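Long-range contacts in MTH169 (Methanobacterium thermoautotrophicum, PDB 1GTD), which belongs to the PurS family of small alpha/beta proteins and forms an assembly of four copies of the chain: residues K2-E6 and V77-M82; E19-E24 and D36-T40. All coordinates share one frame; numbering follows the deposited sequence.

The chain starts in strand 3-11, whose first residues form one half of contact 1. Helix 18-30 follows and supplies E19-E24 to contact 2. The chain then turns back through the short strand 34-35 into strand 37-47, and D36-T40 closes contact 2 after only 11 intervening residues. Helix 59-67 and strand 73-81 come next, and V77-M82 closes contact 1 almost at the C terminus. Contact 2 is therefore nested inside the long loop closed by contact 1. Their centres lie about 28 Å apart, on opposite sides of the chain's centre. Contact 2 reaches the same sheet through strand 37-47, next to strand 3-11.

Contact 1: residues K2-E6 and V77-M82; sequences KFMVE and VSINEM
F3 and E81 face each other as a non-hydrogen-bonded pair between antiparallel strands, and their side chains run side by side in the same direction. E81 CG lies 3.2 Å from CE2 of the F3 ring. The E81 carboxylate plane is turned 37° from that ring. I79 CG2 comes from the opposite side of the ring plane, obliquely, and lies 3.6 Å from F3 CD2. With CG1 beside the backbone N (chi1 -50°), the CG2 methyl of I79 is left to point at the ring. V5 lies on this face too, with CG1 4.4 Å from V77 CG1. F3, V5 and I79 are buried on this closely packed side, while E81 is exposed at its margin. L52 and V55 cover F3, and V59 of helix 59-67 packs on V5 and V77.

The other face carries M4, N80, E6 and S78 and is more open. M82 lies across M4, both being selenomethionine, with M82 SE 3.6 Å from M4 CB. Both are exposed, and M82 is poorly ordered. Further along, S78 OG lies near the CB of E6 and makes a weak hydrogen bond to E6 OE1. The same glutamate has a long, weak ion pair with R8.

The backbone bonds fall at the pairs of the open face. M4 and N80 bond in both directions, with M4 N to N80 O at 2.7 Å and N80 N to M4 O at 2.8 Å. E6 and S78 do the same, and M82 N also bonds to K2 O. The directions of 3-6 and 77-81 differ by 161°. The arrangement is that of neighbouring strands in an antiparallel sheet: here the chain's first strand, central in the sheet, pairs with its last, with a helix packed over one face.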
loop_
_atom_site.group_PDB
_atom_site.type_symbol
_atom_site.label_atom_id
_atom_site.label_comp_id
_atom_site.label_asym_id
_atom_site.label_seq_id
_atom_site.Cartn_x
_atom_site.Cartn_y
_atom_site.Cartn_z
ATOM N N LYS B 2 23.931 9.960 12.230
ATOM C CA LYS B 2 24.349 11.394 12.142
ATOM C C LYS B 2 23.142 12.269 11.785
ATOM O O LYS B 2 22.814 13.206 12.510
ATOM C CB LYS B 2 25.447 11.565 11.082
ATOM C CG LYS B 2 26.335 12.792 11.261
ATOM C CD LYS B 2 27.150 13.052 9.987
ATOM C CE LYS B 2 28.158 14.193 10.145
ATOM N NZ LYS B 2 29.404 13.761 10.838
ATOM N N PHE B 3 22.479 11.954 10.674
ATOM C CA PHE B 3 21.314 12.721 10.236
ATOM C C PHE B 3 20.021 11.925 10.245
ATOM O O PHE B 3 19.931 10.857 9.646
ATOM C CB PHE B 3 21.520 13.285 8.826
ATOM C CG PHE B 3 22.520 14.399 8.756
ATOM C CD1 PHE B 3 23.868 14.130 8.549
ATOM C CD2 PHE B 3 22.114 15.722 8.916
ATOM C CE1 PHE B 3 24.798 15.164 8.500
ATOM C CE2 PHE B 3 23.040 16.763 8.868
ATOM C CZ PHE B 3 24.382 16.486 8.660
HETATM N N MSE B 4 19.017 12.469 10.915
HETATM C CA MSE B 4 17.706 11.845 11.006
HETATM C C MSE B 4 16.823 12.479 9.921
HETATM O O MSE B 4 16.494 13.668 9.987
HETATM C CB MSE B 4 17.141 12.100 12.398
HETATM C CG MSE B 4 15.958 11.253 12.774
HETATM SE SE MSE B 4 15.864 10.953 14.708
HETATM C CE MSE B 4 14.913 12.579 15.234
ATOM N N VAL B 5 16.449 11.684 8.922
ATOM C CA VAL B 5 15.645 12.178 7.808
ATOM C C VAL B 5 14.187 11.734 7.835
ATOM O O VAL B 5 13.883 10.599 8.187
ATOM C CB VAL B 5 16.247 11.721 6.454
ATOM C CG1 VAL B 5 15.541 12.421 5.295
ATOM C CG2 VAL B 5 17.746 11.983 6.429
ATOM N N GLU B 6 13.288 12.642 7.464
ATOM C CA GLU B 6 11.865 12.322 7.396
ATOM C C GLU B 6 11.255 12.884 6.116
ATOM O O GLU B 6 11.279 14.098 5.888
ATOM C CB GLU B 6 11.090 12.885 8.586
ATOM C CG GLU B 6 9.586 12.614 8.454
ATOM C CD GLU B 6 8.760 13.158 9.605
ATOM O OE1 GLU B 6 8.833 14.379 9.873
ATOM O OE2 GLU B 6 8.024 12.365 10.235
ATOM N N VAL B 77 10.495 17.284 3.303
ATOM C CA VAL B 77 11.712 16.652 3.768
ATOM C C VAL B 77 12.232 17.446 4.952
ATOM O O VAL B 77 12.428 18.664 4.861
ATOM C CB VAL B 77 12.790 16.603 2.671
ATOM C CG1 VAL B 77 14.054 15.948 3.223
ATOM C CG2 VAL B 77 12.280 15.815 1.478
ATOM N N SER B 78 12.417 16.759 6.075
ATOM C CA SER B 78 12.939 17.393 7.277
ATOM C C SER B 78 14.202 16.644 7.666
ATOM O O SER B 78 14.223 15.417 7.704
ATOM C CB SER B 78 11.916 17.334 8.420
ATOM O OG SER B 78 11.717 16.005 8.872
ATOM N N ILE B 79 15.265 17.387 7.937
ATOM C CA ILE B 79 16.524 16.773 8.315
ATOM C C ILE B 79 16.939 17.296 9.686
ATOM O O ILE B 79 17.130 18.490 9.880
ATOM C CB ILE B 79 17.606 17.068 7.251
ATOM C CG1 ILE B 79 17.046 16.720 5.867
ATOM C CG2 ILE B 79 18.852 16.241 7.516
ATOM C CD1 ILE B 79 17.854 17.247 4.719
ATOM N N ASN B 80 17.043 16.381 10.639
ATOM C CA ASN B 80 17.420 16.714 11.998
ATOM C C ASN B 80 18.803 16.118 12.273
ATOM O O ASN B 80 19.016 14.924 12.074
ATOM C CB ASN B 80 16.393 16.117 12.970
ATOM C CG ASN B 80 14.947 16.387 12.545
ATOM O OD1 ASN B 80 14.448 17.504 12.692
ATOM N ND2 ASN B 80 14.273 15.364 12.006
ATOM N N GLU B 81 19.743 16.943 12.718
ATOM C CA GLU B 81 21.086 16.454 13.020
ATOM C C GLU B 81 21.111 15.764 14.384
ATOM O O GLU B 81 20.688 16.338 15.381
ATOM C CB GLU B 81 22.090 17.608 12.997
ATOM C CG GLU B 81 22.247 18.233 11.617
ATOM C CD GLU B 81 23.334 19.295 11.544
ATOM O OE1 GLU B 81 24.461 19.034 12.032
ATOM O OE2 GLU B 81 23.064 20.382 10.980
HETATM N N MSE B 82 21.597 14.526 14.414
HETATM C CA MSE B 82 21.669 13.750 15.646
HETATM C C MSE B 82 23.041 13.876 16.289
HETATM O O MSE B 82 23.961 14.433 15.695
HETATM C CB MSE B 82 21.371 12.281 15.351
HETATM C CG MSE B 82 19.944 12.025 14.892
HETATM SE SE MSE B 82 19.696 10.257 14.100
HETATM C CE MSE B 82 19.486 9.218 15.729
#

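Contact 2: residues E19-E24 and D36-T40; sequences EAATIE and DTDTT
E24 and T37 reach past one another, the glutamate from the helix and the threonine from the strand. In E24, CG swings away from the backbone N (chi1 -174°) and the chain runs on straight, which carries its carboxylate to T37. There OE1 accepts two hydrogen bonds from one residue. T37 OG1 gives the first, at 2.8 Å, to the anti lone pair of E24 OE1. T37 N gives the second, at 3.2 Å, nearly in line with the C-O bond. T37 keeps OG1 beside its own N, which lets both donors reach the same oxygen.

The methyl branch of T37 meets the helix backbone at A20. Its CG2 lies 3.6 Å from A20 O and 4.1 Å from A20 CB. I23 CG2 approaches the same T37 methyl more loosely. Toward the helix start, the E19 side chain lies across that of T39, and E19 OE2 comes to 3.5 Å from T39 CG2.

The axes of 19-24 and 37-40 approach to 7.2 Å, their directions 135° apart. Helix 18-30 thus lies obliquely over residues 37-40. D38, T39 and T40 also pair antiparallel with a strand of the second subunit, so the sheet continues between chains. I23 packs on L67 of that subunit, while A21 and T22 meet N69 of a third.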
loop_
_atom_site.group_PDB
_atom_site.type_symbol
_atom_site.label_atom_id
_atom_site.label_comp_id
_atom_site.label_asym_id
_atom_site.label_seq_id
_atom_site.Cartn_x
_atom_site.Cartn_y
_atom_site.Cartn_z
ATOM N N GLU B 19 -7.011 4.821 -1.719
ATOM C CA GLU B 19 -7.023 4.422 -0.316
ATOM C C GLU B 19 -7.960 5.321 0.470
ATOM O O GLU B 19 -8.847 4.844 1.177
ATOM C CB GLU B 19 -5.603 4.497 0.261
ATOM C CG GLU B 19 -5.476 4.031 1.716
ATOM C CD GLU B 19 -4.076 4.246 2.317
ATOM O OE1 GLU B 19 -3.925 4.048 3.550
ATOM O OE2 GLU B 19 -3.132 4.606 1.569
ATOM N N ALA B 20 -7.759 6.627 0.336
ATOM C CA ALA B 20 -8.583 7.611 1.028
ATOM C C ALA B 20 -10.069 7.396 0.728
ATOM O O ALA B 20 -10.901 7.359 1.640
ATOM C CB ALA B 20 -8.167 9.008 0.610
ATOM N N ALA B 21 -10.400 7.257 -0.551
ATOM C CA ALA B 21 -11.786 7.051 -0.951
ATOM C C ALA B 21 -12.319 5.744 -0.368
ATOM O O ALA B 21 -13.464 5.666 0.078
ATOM C CB ALA B 21 -11.892 7.034 -2.475
ATOM N N THR B 22 -11.480 4.719 -0.370
ATOM C CA THR B 22 -11.883 3.423 0.156
ATOM C C THR B 22 -12.184 3.480 1.660
ATOM O O THR B 22 -13.204 2.968 2.131
ATOM C CB THR B 22 -10.795 2.381 -0.136
ATOM O OG1 THR B 22 -10.693 2.203 -1.555
ATOM C CG2 THR B 22 -11.125 1.058 0.513
ATOM N N ILE B 23 -11.302 4.121 2.411
ATOM C CA ILE B 23 -11.483 4.256 3.846
ATOM C C ILE B 23 -12.781 4.994 4.163
ATOM O O ILE B 23 -13.603 4.524 4.949
ATOM C CB ILE B 23 -10.325 5.042 4.461
ATOM C CG1 ILE B 23 -9.037 4.219 4.404
ATOM C CG2 ILE B 23 -10.660 5.427 5.873
ATOM C CD1 ILE B 23 -7.816 4.966 4.913
ATOM N N GLU B 24 -12.963 6.153 3.546
ATOM C CA GLU B 24 -14.145 6.969 3.782
ATOM C C GLU B 24 -15.438 6.211 3.550
ATOM O O GLU B 24 -16.337 6.237 4.391
ATOM C CB GLU B 24 -14.109 8.212 2.890
ATOM C CG GLU B 24 -15.221 9.195 3.173
ATOM C CD GLU B 24 -14.990 10.546 2.514
ATOM O OE1 GLU B 24 -13.936 11.169 2.778
ATOM O OE2 GLU B 24 -15.867 10.986 1.737
ATOM N N ASP B 36 -13.464 14.711 3.713
ATOM C CA ASP B 36 -12.116 15.099 3.344
ATOM C C ASP B 36 -11.038 14.121 3.765
ATOM O O ASP B 36 -9.919 14.537 4.073
ATOM C CB ASP B 36 -11.803 16.471 3.928
ATOM C CG ASP B 36 -12.741 17.532 3.420
ATOM O OD1 ASP B 36 -12.958 17.561 2.189
ATOM O OD2 ASP B 36 -13.254 18.328 4.239
ATOM N N THR B 37 -11.362 12.830 3.771
ATOM C CA THR B 37 -10.376 11.835 4.152
ATOM C C THR B 37 -9.127 12.110 3.320
ATOM O O THR B 37 -9.227 12.564 2.180
ATOM C CB THR B 37 -10.869 10.395 3.887
ATOM O OG1 THR B 37 -12.082 10.153 4.612
ATOM C CG2 THR B 37 -9.819 9.392 4.348
ATOM N N ASP B 38 -7.961 11.840 3.900
ATOM C CA ASP B 38 -6.689 12.076 3.232
ATOM C C ASP B 38 -5.651 11.096 3.788
ATOM O O ASP B 38 -5.767 10.636 4.933
ATOM C CB ASP B 38 -6.258 13.516 3.504
ATOM C CG ASP B 38 -5.485 14.126 2.362
ATOM O OD1 ASP B 38 -5.113 15.320 2.482
ATOM O OD2 ASP B 38 -5.253 13.421 1.351
ATOM N N THR B 39 -4.635 10.792 2.986
ATOM C CA THR B 39 -3.587 9.851 3.384
ATOM C C THR B 39 -2.186 10.404 3.114
ATOM O O THR B 39 -1.928 10.979 2.055
ATOM C CB THR B 39 -3.756 8.503 2.614
ATOM O OG1 THR B 39 -4.495 7.569 3.415
ATOM C CG2 THR B 39 -2.405 7.919 2.215
ATOM N N THR B 40 -1.286 10.226 4.073
ATOM C CA THR B 40 0.084 10.690 3.925
ATOM C C THR B 40 1.003 9.527 4.242
ATOM O O THR B 40 0.724 8.729 5.145
ATOM C CB THR B 40 0.411 11.832 4.902
ATOM O OG1 THR B 40 -0.542 12.891 4.747
ATOM C CG2 THR B 40 1.804 12.372 4.625
#